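Local coordinates for RagA protein (Porphyromonas gingivalis, PDB 6SLN) that probably imports peptides across the outer membrane as a TonB-dependent receptor, working with a partner protein that sits on its extracellular side, at residues K768-L773 with T783-G788; I206-G211 with S350-F355; K582-D587 with G612-Y617. One frame throughout, in Å; residues are numbered along the deposited sequence.

Contact 1: residues K768-L773 with T783-G788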
loop_
_atom_site.group_PDB
_atom_site.type_symbol
_atom_site.label_atom_id
_atom_site.label_comp_id
_atom_site.label_asym_id
_atom_site.label_seq_id
_atom_site.Cartn_x
_atom_site.Cartn_y
_atom_site.Cartn_z
ATOM N N LYS A 768 -4.652 -0.212 -46.425
ATOM C CA LYS A 768 -6.003 -0.627 -46.081
ATOM C C LYS A 768 -6.271 -0.138 -44.674
ATOM O O LYS A 768 -5.360 -0.130 -43.835
ATOM C CB LYS A 768 -6.178 -2.153 -46.162
ATOM C CG LYS A 768 -7.621 -2.627 -46.123
ATOM C CD LYS A 768 -7.757 -4.169 -46.066
ATOM C CE LYS A 768 -7.022 -4.870 -47.190
ATOM N NZ LYS A 768 -5.726 -5.436 -46.702
ATOM N N LEU A 769 -7.524 0.245 -44.407
ATOM C CA LEU A 769 -7.867 0.821 -43.112
ATOM C C LEU A 769 -8.953 -0.027 -42.477
ATOM O O LEU A 769 -8.758 -1.221 -42.301
ATOM C CB LEU A 769 -8.219 2.281 -43.239
ATOM C CG LEU A 769 -7.029 3.177 -43.540
ATOM C CD1 LEU A 769 -7.461 4.546 -44.065
ATOM C CD2 LEU A 769 -6.191 3.272 -42.290
ATOM N N PHE A 770 -10.061 0.572 -42.067
ATOM C CA PHE A 770 -11.113 -0.120 -41.344
ATOM C C PHE A 770 -12.459 0.343 -41.892
ATOM O O PHE A 770 -12.578 1.452 -42.424
ATOM C CB PHE A 770 -11.023 0.145 -39.830
ATOM C CG PHE A 770 -10.531 1.533 -39.453
ATOM C CD1 PHE A 770 -9.176 1.835 -39.460
ATOM C CD2 PHE A 770 -11.425 2.519 -39.056
ATOM C CE1 PHE A 770 -8.718 3.094 -39.093
ATOM C CE2 PHE A 770 -10.971 3.773 -38.685
ATOM C CZ PHE A 770 -9.613 4.062 -38.705
ATOM N N PHE A 771 -13.475 -0.516 -41.768
ATOM C CA PHE A 771 -14.851 -0.181 -42.128
ATOM C C PHE A 771 -15.012 0.134 -43.609
ATOM O O PHE A 771 -15.958 0.835 -44.001
ATOM C CB PHE A 771 -15.375 0.997 -41.289
ATOM C CG PHE A 771 -15.139 0.847 -39.799
ATOM C CD1 PHE A 771 -15.082 -0.416 -39.208
ATOM C CD2 PHE A 771 -14.981 1.961 -38.992
ATOM C CE1 PHE A 771 -14.861 -0.564 -37.837
ATOM C CE2 PHE A 771 -14.764 1.818 -37.621
ATOM C CZ PHE A 771 -14.701 0.547 -37.044
ATOM N N GLY A 772 -14.108 -0.355 -44.452
ATOM C CA GLY A 772 -14.156 0.064 -45.842
ATOM C C GLY A 772 -13.691 1.481 -46.105
ATOM O O GLY A 772 -13.856 1.969 -47.228
ATOM N N LEU A 773 -13.105 2.157 -45.114
ATOM C CA LEU A 773 -12.699 3.552 -45.284
ATOM C C LEU A 773 -11.518 3.661 -46.228
ATOM O O LEU A 773 -10.523 2.944 -46.089
ATOM C CB LEU A 773 -12.327 4.190 -43.947
ATOM C CG LEU A 773 -13.530 4.342 -43.018
ATOM C CD1 LEU A 773 -13.149 4.726 -41.562
ATOM C CD2 LEU A 773 -14.478 5.335 -43.665
ATOM N N THR A 783 -3.579 15.161 -38.574
ATOM C CA THR A 783 -3.046 14.019 -39.310
ATOM C C THR A 783 -4.181 13.187 -39.917
ATOM O O THR A 783 -5.340 13.243 -39.486
ATOM C CB THR A 783 -2.188 13.125 -38.402
ATOM O OG1 THR A 783 -3.036 12.468 -37.448
ATOM C CG2 THR A 783 -1.110 13.940 -37.679
ATOM N N ILE A 784 -3.839 12.388 -40.924
ATOM C CA ILE A 784 -4.823 11.547 -41.595
ATOM C C ILE A 784 -4.171 10.242 -42.023
ATOM O O ILE A 784 -2.994 10.199 -42.407
ATOM C CB ILE A 784 -5.461 12.252 -42.809
ATOM C CG1 ILE A 784 -6.712 11.503 -43.276
ATOM C CG2 ILE A 784 -4.477 12.324 -43.950
ATOM C CD1 ILE A 784 -7.418 12.149 -44.428
ATOM N N TRP A 785 -4.946 9.169 -41.902
ATOM C CA TRP A 785 -4.691 7.914 -42.583
ATOM C C TRP A 785 -5.443 7.933 -43.916
ATOM O O TRP A 785 -6.660 8.152 -43.937
ATOM C CB TRP A 785 -5.152 6.758 -41.705
ATOM C CG TRP A 785 -4.389 6.614 -40.405
ATOM C CD1 TRP A 785 -3.108 7.022 -40.144
ATOM C CD2 TRP A 785 -4.861 5.990 -39.201
ATOM N NE1 TRP A 785 -2.765 6.695 -38.854
ATOM C CE2 TRP A 785 -3.825 6.059 -38.259
ATOM C CE3 TRP A 785 -6.061 5.380 -38.833
ATOM C CZ2 TRP A 785 -3.953 5.537 -36.973
ATOM C CZ3 TRP A 785 -6.185 4.873 -37.544
ATOM C CH2 TRP A 785 -5.141 4.951 -36.639
ATOM N N GLU A 786 -4.726 7.743 -45.026
ATOM C CA GLU A 786 -5.355 7.697 -46.344
ATOM C C GLU A 786 -4.675 6.646 -47.215
ATOM O O GLU A 786 -3.452 6.661 -47.376
ATOM C CB GLU A 786 -5.312 9.065 -47.029
ATOM C CG GLU A 786 -6.076 9.103 -48.335
ATOM C CD GLU A 786 -6.262 10.508 -48.848
ATOM O OE1 GLU A 786 -5.858 11.438 -48.137
ATOM O OE2 GLU A 786 -6.810 10.689 -49.958
ATOM N N ILE A 787 -5.478 5.763 -47.813
ATOM C CA ILE A 787 -4.961 4.501 -48.347
ATOM C C ILE A 787 -3.870 4.700 -49.395
ATOM O O ILE A 787 -3.002 3.842 -49.561
ATOM C CB ILE A 787 -6.131 3.648 -48.886
ATOM C CG1 ILE A 787 -6.722 2.819 -47.743
ATOM C CG2 ILE A 787 -5.703 2.746 -50.060
ATOM C CD1 ILE A 787 -7.745 1.833 -48.179
ATOM N N GLY A 788 -3.867 5.799 -50.111
ATOM C CA GLY A 788 -2.759 5.812 -51.042
ATOM C C GLY A 788 -1.426 6.347 -50.543
ATOM O O GLY A 788 -0.512 6.533 -51.358
#
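Trp-785 is the side chain to follow here, because it meets both Leu-769 and Phe-770 of the facing loop. Trp-785 CB lies 3.7 Å from Leu-769 CD2. The CB-CG bond then turns to the side of the tryptophan's own backbone N (chi1 -64°), and this brings the benzo half of the indole up to Phe-770. There Trp-785 CE3 and Trp-785 CZ3 both come to 3.5 Å from Phe-770 CE1, with Leu-769 CD2 a looser neighbour of CE3. The two rings meet rim to rim, with centroids 5.8 Å apart and planes at 90°; neither sits over the other's face, so this is not a stack. On the other leucine branch, Leu-769 CD1 is 4.1 Å from Ile-787 CG1. Ile-787 CD1 lies against both ends of the loop segment, 3.7 Å from Lys-768 CA and 3.6 Å from Leu-773 O.

The loop is folded back by a type I' turn from Phe-770 to Leu-773, closed by Leu-773 N bonding to Phe-770 O. Phe-770 also meets the ring of Tyr-776, and at the far end of strand 783-786 Thr-783 packs on the backbone of the bound peptide. No hydrogen bond crosses between 768-773 and 783-788, so shape and hydrophobic burial hold them together, while Trp-785 and Ile-787 take their backbone bonds from Tyr-776 and Asn-774.

Contact 2: residues I206-G211 with S350-F355. With C8E ((hydroxyethyloxy)tri(ethyloxy)octane), chain J; C8E ((hydroxyethyloxy)tri(ethyloxy)octane), chain I.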
loop_
_atom_site.group_PDB
_atom_site.type_symbol
_atom_site.label_atom_id
_atom_site.label_comp_id
_atom_site.label_asym_id
_atom_site.label_seq_id
_atom_site.Cartn_x
_atom_site.Cartn_y
_atom_site.Cartn_z
ATOM N N ILE A 206 22.210 -5.868 -26.907
ATOM C CA ILE A 206 23.289 -5.267 -26.128
ATOM C C ILE A 206 24.095 -6.393 -25.494
ATOM O O ILE A 206 23.543 -7.228 -24.770
ATOM C CB ILE A 206 22.746 -4.312 -25.052
ATOM C CG1 ILE A 206 21.925 -3.189 -25.694
ATOM C CG2 ILE A 206 23.889 -3.751 -24.216
ATOM C CD1 ILE A 206 21.233 -2.282 -24.694
ATOM N N GLN A 207 25.398 -6.435 -25.754
ATOM C CA GLN A 207 26.254 -7.443 -25.145
ATOM C C GLN A 207 27.236 -6.775 -24.198
ATOM O O GLN A 207 28.060 -5.958 -24.626
ATOM C CB GLN A 207 27.005 -8.261 -26.190
ATOM C CG GLN A 207 27.664 -9.458 -25.561
ATOM C CD GLN A 207 28.457 -10.263 -26.548
ATOM O OE1 GLN A 207 28.497 -9.939 -27.738
ATOM N NE2 GLN A 207 29.102 -11.324 -26.065
ATOM N N THR A 208 27.169 -7.157 -22.929
ATOM C CA THR A 208 28.029 -6.608 -21.898
ATOM C C THR A 208 29.421 -7.250 -21.949
ATOM O O THR A 208 29.668 -8.216 -22.673
ATOM C CB THR A 208 27.382 -6.789 -20.520
ATOM O OG1 THR A 208 27.331 -8.182 -20.179
ATOM C CG2 THR A 208 25.954 -6.221 -20.502
ATOM N N LYS A 209 30.343 -6.698 -21.166
ATOM C CA LYS A 209 31.749 -7.057 -21.288
ATOM C C LYS A 209 32.090 -8.303 -20.481
ATOM O O LYS A 209 31.546 -8.545 -19.400
ATOM C CB LYS A 209 32.639 -5.904 -20.828
ATOM C CG LYS A 209 32.702 -4.739 -21.795
ATOM C CD LYS A 209 33.182 -3.459 -21.113
ATOM C CE LYS A 209 33.617 -2.413 -22.145
ATOM N NZ LYS A 209 33.602 -1.009 -21.625
ATOM N N LYS A 210 33.014 -9.093 -21.024
ATOM C CA LYS A 210 33.623 -10.223 -20.342
ATOM C C LYS A 210 35.110 -9.941 -20.169
ATOM O O LYS A 210 35.699 -9.141 -20.898
ATOM C CB LYS A 210 33.430 -11.535 -21.124
ATOM C CG LYS A 210 32.110 -11.645 -21.872
ATOM C CD LYS A 210 30.899 -11.574 -20.940
ATOM C CE LYS A 210 29.606 -11.932 -21.673
ATOM N NZ LYS A 210 28.463 -11.157 -21.119
ATOM N N GLY A 211 35.729 -10.619 -19.208
ATOM C CA GLY A 211 37.141 -10.393 -18.948
ATOM C C GLY A 211 38.046 -11.074 -19.962
ATOM O O GLY A 211 37.948 -12.285 -20.193
ATOM N N SER A 350 25.002 1.420 -9.568
ATOM C CA SER A 350 25.044 0.177 -10.322
ATOM C C SER A 350 25.994 -0.827 -9.692
ATOM O O SER A 350 27.046 -0.473 -9.159
ATOM C CB SER A 350 25.505 0.411 -11.762
ATOM O OG SER A 350 25.038 1.635 -12.278
ATOM N N GLY A 351 25.629 -2.091 -9.805
ATOM C CA GLY A 351 26.586 -3.158 -9.621
ATOM C C GLY A 351 26.417 -4.190 -10.716
ATOM O O GLY A 351 25.289 -4.493 -11.131
ATOM N N ARG A 352 27.524 -4.731 -11.212
ATOM C CA ARG A 352 27.450 -5.822 -12.166
ATOM C C ARG A 352 28.571 -6.807 -11.890
ATOM O O ARG A 352 29.724 -6.408 -11.705
ATOM C CB ARG A 352 27.550 -5.321 -13.609
ATOM C CG ARG A 352 28.128 -6.385 -14.561
ATOM C CD ARG A 352 28.157 -5.930 -16.005
ATOM N NE ARG A 352 26.834 -5.514 -16.457
ATOM C CZ ARG A 352 25.829 -6.352 -16.686
ATOM N NH1 ARG A 352 26.006 -7.663 -16.518
ATOM N NH2 ARG A 352 24.649 -5.882 -17.088
ATOM N N LEU A 353 28.232 -8.090 -11.877
ATOM C CA LEU A 353 29.220 -9.163 -11.861
ATOM C C LEU A 353 28.920 -10.074 -13.044
ATOM O O LEU A 353 27.862 -10.710 -13.089
ATOM C CB LEU A 353 29.197 -9.941 -10.543
ATOM C CG LEU A 353 30.246 -11.049 -10.521
ATOM C CD1 LEU A 353 31.624 -10.469 -10.814
ATOM C CD2 LEU A 353 30.254 -11.814 -9.205
ATOM N N ASN A 354 29.833 -10.105 -14.009
ATOM C CA ASN A 354 29.760 -11.010 -15.145
ATOM C C ASN A 354 30.766 -12.130 -14.937
ATOM O O ASN A 354 31.917 -11.882 -14.570
ATOM C CB ASN A 354 30.061 -10.278 -16.452
ATOM C CG ASN A 354 28.841 -9.608 -17.055
ATOM O OD1 ASN A 354 27.781 -9.515 -16.434
ATOM N ND2 ASN A 354 28.997 -9.122 -18.273
ATOM N N PHE A 355 30.333 -13.362 -15.188
ATOM C CA PHE A 355 31.117 -14.539 -14.847
ATOM C C PHE A 355 30.929 -15.593 -15.926
ATOM O O PHE A 355 29.862 -15.686 -16.538
ATOM C CB PHE A 355 30.683 -15.055 -13.480
ATOM C CG PHE A 355 30.987 -16.484 -13.237
ATOM C CD1 PHE A 355 32.298 -16.911 -13.099
ATOM C CD2 PHE A 355 29.958 -17.404 -13.100
ATOM C CE1 PHE A 355 32.584 -18.241 -12.854
ATOM C CE2 PHE A 355 30.232 -18.734 -12.856
ATOM C CZ PHE A 355 31.546 -19.155 -12.734
HETATM C C1 C8E J . 32.039 -6.179 -7.165
HETATM C C2 C8E J . 30.552 -5.931 -6.895
HETATM C C3 C8E J . 29.584 -6.700 -7.821
HETATM C C4 C8E J . 28.115 -6.341 -7.520
HETATM C C5 C8E J . 27.091 -6.973 -8.466
HETATM C C6 C8E J . 25.677 -7.033 -7.875
HETATM C C7 C8E J . 24.643 -7.437 -8.930
HETATM C C8 C8E J . 23.205 -7.469 -8.402
HETATM O O9 C8E J . 22.773 -8.807 -8.208
HETATM C C10 C8E J . 21.565 -8.937 -7.470
HETATM C C11 C8E J . 21.746 -9.863 -6.261
HETATM O O12 C8E J . 21.306 -11.194 -6.460
HETATM C C13 C8E J . 22.296 -12.154 -6.107
HETATM C C14 C8E J . 21.929 -13.579 -6.553
HETATM O O15 C8E J . 23.017 -14.239 -7.177
HETATM C C16 C8E J . 22.661 -15.151 -8.208
HETATM C C17 C8E J . 23.549 -16.398 -8.146
HETATM O O18 C8E J . 23.173 -17.381 -9.099
HETATM C C19 C8E J . 24.137 -17.646 -10.103
HETATM C C20 C8E J . 24.294 -19.151 -10.361
HETATM O O21 C8E J . 24.509 -19.426 -11.740
HETATM C C1 C8E I . 28.707 3.384 -5.918
HETATM C C2 C8E I . 28.550 2.102 -5.097
HETATM C C3 C8E I . 27.911 0.950 -5.881
HETATM C C4 C8E I . 26.944 0.120 -5.018
HETATM C C5 C8E I . 25.799 -0.485 -5.842
HETATM C C6 C8E I . 25.349 -1.888 -5.415
HETATM C C7 C8E I . 24.044 -2.298 -6.113
HETATM C C8 C8E I . 23.165 -3.187 -5.221
HETATM O O9 C8E I . 21.796 -3.114 -5.590
HETATM C C10 C8E I . 21.149 -4.370 -5.731
HETATM C C11 C8E I . 19.630 -4.223 -5.558
HETATM O O12 C8E I . 18.959 -5.478 -5.557
HETATM C C13 C8E I . 17.661 -5.470 -4.970
HETATM C C14 C8E I . 16.761 -6.491 -5.687
HETATM O O15 C8E I . 15.600 -6.918 -4.991
HETATM C C16 C8E I . 15.633 -8.307 -4.683
HETATM C C17 C8E I . 16.110 -9.209 -5.841
HETATM O O18 C8E I . 16.437 -10.540 -5.432
HETATM C C19 C8E I . 16.616 -11.465 -6.495
HETATM C C20 C8E I . 16.533 -12.910 -5.990
HETATM O O21 C8E I . 16.940 -13.878 -6.944
#
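This is a plug-to-barrel contact of a TonB-dependent receptor: Thr-208 and Lys-209, where plug strand 203-208 runs out, are gripped by Asn-354 on barrel strand 345-360. A single amide nitrogen does the gripping. Asn-354 ND2 gives one hydrogen bond to Thr-208 OG1 at 2.7 Å, which lies in the amide plane, and another to Lys-209 O at 2.8 Å, from a position tilted off that carbonyl's plane. The other end of the amide is held as well, since Arg-352 NH1 donates to Asn-354 OD1 at 2.6 Å, with the oxygen at the edge of the guanidinium. With both ends bonded, the amide has little freedom to flip.

Arg-352 gets there by running out from the strand and then bending near its tip (chi3 -55°), which lays one guanidinium face against the Thr-208 methyl, Thr-208 CG2 to Arg-352 NH2 3.7 Å. Thr-208 OG1 has a second partner in Asp-163, and that carboxylate also forms a salt bridge with Lys-210 NZ. Lys-210 NZ bonds in addition to Asn-368 OD1 on the next barrel strand, and its own link to Thr-208 OG1 is weak.

On the plug side, strand 203-208 is flanked by strands 159-162 and 180-186, and Phe-180 packs on Thr-208. On the barrel side, strand 345-360 runs between 325-337 and 363-377; detergent C5 (chain J) lies 3.6 Å from Arg-352 N, and Leu-353 packs on Leu-369 of the second subunit.

Contact 3: residues K582-D587 with G612-Y617; sequences KWMYID and GMFDIY
Tyr-585 and Met-613 form an antiparallel hydrogen-bonded pair, with Tyr-585 N reaching Met-613 O at 2.9 Å and Met-613 N returning to Tyr-585 O at 3.0 Å. One step beyond the regular strand, Asp-615 N bonds to Trp-583 O at 2.7 Å, so the pairing carries on to the point where the chain leaves the sheet. Met-584 with Phe-614 and Ile-586 with Gly-612 are the non-hydrogen-bonded pairs, and Gly-612 CA makes a C-H...O contact with Tyr-585 O at 3.3 Å.

These bonds join strands 584-595 and 604-614, neighbours in a barrel hairpin whose short segments run at 171° to each other. As usual in an outer-membrane barrel, side chains alternate between its two surfaces. Tyr-585 and Met-613 share the surface that meets Val-98, in the loop before strand 102-106, which is consistent with this being the lumenal side; Met-584, Ile-586 and Phe-614 are on the other.

The apolar contacts follow that split. Tyr-585 and Met-613 lie side by side, and a bend at chi2 (-78°) carries the methionine's end along the phenol ring until Met-613 CE is 3.6 Å from Tyr-585 CD2. Met-613 SD makes an oblique Met-aromatic contact, 5.3 Å from the centroid of the Tyr-585 ring. On the face of Met-584 and Phe-614, Met-584 CG lies 4.0 Å from Phe-614 CD1, the two side chains running the same way.

Where strand 604-614 ends, Asp-615 is the N-cap of helix 616-621, its OD1 accepting from Asn-618 N. Asp-615 CB packs 3.9 Å from Trp-583 CB, and the Trp-583 ring forms a cation-pi contact with Lys-619 of the same helix.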
loop_
_atom_site.group_PDB
_atom_site.type_symbol
_atom_site.label_atom_id
_atom_site.label_comp_id
_atom_site.label_asym_id
_atom_site.label_seq_id
_atom_site.Cartn_x
_atom_site.Cartn_y
_atom_site.Cartn_z
ATOM N N LYS A 582 32.950 -22.082 -49.869
ATOM C CA LYS A 582 32.884 -21.016 -48.881
ATOM C C LYS A 582 32.488 -19.701 -49.550
ATOM O O LYS A 582 33.049 -18.636 -49.263
ATOM C CB LYS A 582 34.200 -20.882 -48.113
ATOM C CG LYS A 582 35.022 -22.173 -47.961
ATOM C CD LYS A 582 34.606 -22.990 -46.726
ATOM C CE LYS A 582 35.682 -23.984 -46.310
ATOM N NZ LYS A 582 35.451 -25.349 -46.879
ATOM N N TRP A 583 31.505 -19.759 -50.451
ATOM C CA TRP A 583 30.949 -18.553 -51.058
ATOM C C TRP A 583 29.427 -18.496 -51.075
ATOM O O TRP A 583 28.883 -17.389 -51.030
ATOM C CB TRP A 583 31.463 -18.392 -52.493
ATOM C CG TRP A 583 30.546 -18.955 -53.565
ATOM C CD1 TRP A 583 29.459 -18.342 -54.138
ATOM C CD2 TRP A 583 30.673 -20.221 -54.211
ATOM N NE1 TRP A 583 28.903 -19.161 -55.095
ATOM C CE2 TRP A 583 29.631 -20.319 -55.157
ATOM C CE3 TRP A 583 31.567 -21.281 -54.080
ATOM C CZ2 TRP A 583 29.459 -21.446 -55.959
ATOM C CZ3 TRP A 583 31.395 -22.399 -54.877
ATOM C CH2 TRP A 583 30.345 -22.477 -55.797
ATOM N N MET A 584 28.716 -19.620 -51.150
ATOM C CA MET A 584 27.253 -19.629 -51.189
ATOM C C MET A 584 26.709 -20.133 -49.856
ATOM O O MET A 584 26.915 -21.299 -49.503
ATOM C CB MET A 584 26.739 -20.501 -52.330
ATOM C CG MET A 584 25.227 -20.531 -52.447
ATOM S SD MET A 584 24.729 -21.655 -53.756
ATOM C CE MET A 584 23.925 -22.940 -52.820
ATOM N N TYR A 585 25.989 -19.268 -49.140
ATOM C CA TYR A 585 25.386 -19.607 -47.858
ATOM C C TYR A 585 23.876 -19.407 -47.933
ATOM O O TYR A 585 23.396 -18.443 -48.538
ATOM C CB TYR A 585 25.975 -18.754 -46.720
ATOM C CG TYR A 585 27.469 -18.905 -46.541
ATOM C CD1 TYR A 585 27.996 -19.908 -45.737
ATOM C CD2 TYR A 585 28.354 -18.049 -47.186
ATOM C CE1 TYR A 585 29.368 -20.052 -45.577
ATOM C CE2 TYR A 585 29.729 -18.183 -47.034
ATOM C CZ TYR A 585 30.230 -19.185 -46.227
ATOM O OH TYR A 585 31.591 -19.324 -46.073
ATOM N N ILE A 586 23.127 -20.328 -47.324
ATOM C CA ILE A 586 21.677 -20.217 -47.224
ATOM C C ILE A 586 21.262 -20.402 -45.772
ATOM O O ILE A 586 21.701 -21.346 -45.108
ATOM C CB ILE A 586 20.948 -21.233 -48.116
ATOM C CG1 ILE A 586 21.321 -21.012 -49.583
ATOM C CG2 ILE A 586 19.449 -21.090 -47.918
ATOM C CD1 ILE A 586 20.413 -20.043 -50.313
ATOM N N ASP A 587 20.432 -19.488 -45.284
ATOM C CA ASP A 587 19.791 -19.576 -43.985
ATOM C C ASP A 587 18.308 -19.838 -44.189
ATOM O O ASP A 587 17.709 -19.411 -45.182
ATOM C CB ASP A 587 19.982 -18.290 -43.174
ATOM C CG ASP A 587 21.443 -17.924 -42.997
ATOM O OD1 ASP A 587 22.273 -18.833 -42.780
ATOM O OD2 ASP A 587 21.763 -16.720 -43.081
ATOM N N GLY A 612 19.935 -15.685 -48.011
ATOM C CA GLY A 612 21.056 -16.070 -48.841
ATOM C C GLY A 612 22.155 -15.033 -48.808
ATOM O O GLY A 612 21.882 -13.832 -48.855
ATOM N N MET A 613 23.401 -15.486 -48.688
ATOM C CA MET A 613 24.575 -14.631 -48.828
ATOM C C MET A 613 25.498 -15.263 -49.859
ATOM O O MET A 613 25.971 -16.388 -49.662
ATOM C CB MET A 613 25.302 -14.451 -47.489
ATOM C CG MET A 613 26.500 -13.492 -47.545
ATOM S SD MET A 613 28.035 -14.170 -48.253
ATOM C CE MET A 613 28.974 -14.478 -46.759
ATOM N N PHE A 614 25.773 -14.536 -50.942
ATOM C CA PHE A 614 26.609 -15.017 -52.038
ATOM C C PHE A 614 27.876 -14.181 -52.086
ATOM O O PHE A 614 27.809 -12.962 -52.267
ATOM C CB PHE A 614 25.862 -14.937 -53.367
ATOM C CG PHE A 614 24.464 -15.472 -53.298
ATOM C CD1 PHE A 614 24.209 -16.810 -53.556
ATOM C CD2 PHE A 614 23.405 -14.641 -52.964
ATOM C CE1 PHE A 614 22.930 -17.305 -53.492
ATOM C CE2 PHE A 614 22.119 -15.131 -52.895
ATOM C CZ PHE A 614 21.880 -16.467 -53.161
ATOM N N ASP A 615 29.025 -14.830 -51.939
ATOM C CA ASP A 615 30.291 -14.114 -51.803
ATOM C C ASP A 615 30.907 -13.896 -53.180
ATOM O O ASP A 615 31.617 -14.758 -53.702
ATOM C CB ASP A 615 31.244 -14.867 -50.889
ATOM C CG ASP A 615 32.319 -13.971 -50.335
ATOM O OD1 ASP A 615 32.955 -13.245 -51.135
ATOM O OD2 ASP A 615 32.509 -13.966 -49.099
ATOM N N ILE A 616 30.669 -12.718 -53.751
ATOM C CA ILE A 616 31.069 -12.486 -55.131
ATOM C C ILE A 616 32.576 -12.280 -55.250
ATOM O O ILE A 616 33.171 -12.643 -56.272
ATOM C CB ILE A 616 30.259 -11.303 -55.690
ATOM C CG1 ILE A 616 28.799 -11.729 -55.872
ATOM C CG2 ILE A 616 30.839 -10.796 -56.995
ATOM C CD1 ILE A 616 27.816 -10.587 -55.970
ATOM N N TYR A 617 33.230 -11.738 -54.218
ATOM C CA TYR A 617 34.662 -11.463 -54.343
ATOM C C TYR A 617 35.485 -12.746 -54.335
ATOM O O TYR A 617 36.402 -12.900 -55.151
ATOM C CB TYR A 617 35.143 -10.536 -53.229
ATOM C CG TYR A 617 36.643 -10.267 -53.270
ATOM C CD1 TYR A 617 37.199 -9.442 -54.248
ATOM C CD2 TYR A 617 37.501 -10.835 -52.330
ATOM C CE1 TYR A 617 38.565 -9.185 -54.286
ATOM C CE2 TYR A 617 38.869 -10.584 -52.363
ATOM C CZ TYR A 617 39.394 -9.758 -53.340
ATOM O OH TYR A 617 40.750 -9.508 -53.367
#

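Overall arrangement
Along the chain the order is contact 2, contact 3, contact 1, each closing before the next opens. Contacts 2 and 3 both involve the barrel: one ties the plug to strand 345-360, the other pairs strands 584-595 and 604-614, and their centres are 34 Å apart. Contact 1 belongs instead to the long excursion between barrel strands 752-764 and 844-853, which carries its own small antiparallel sheet. Its centre is 47 Å from that of contact 2, on the opposite side of the chain's centre, and 41 Å from that of contact 3. The peptide-side loop thus lies far from this particular plug-barrel tie, although plug residues also touch contacts 1 (Leu-152) and 3 (Val-98).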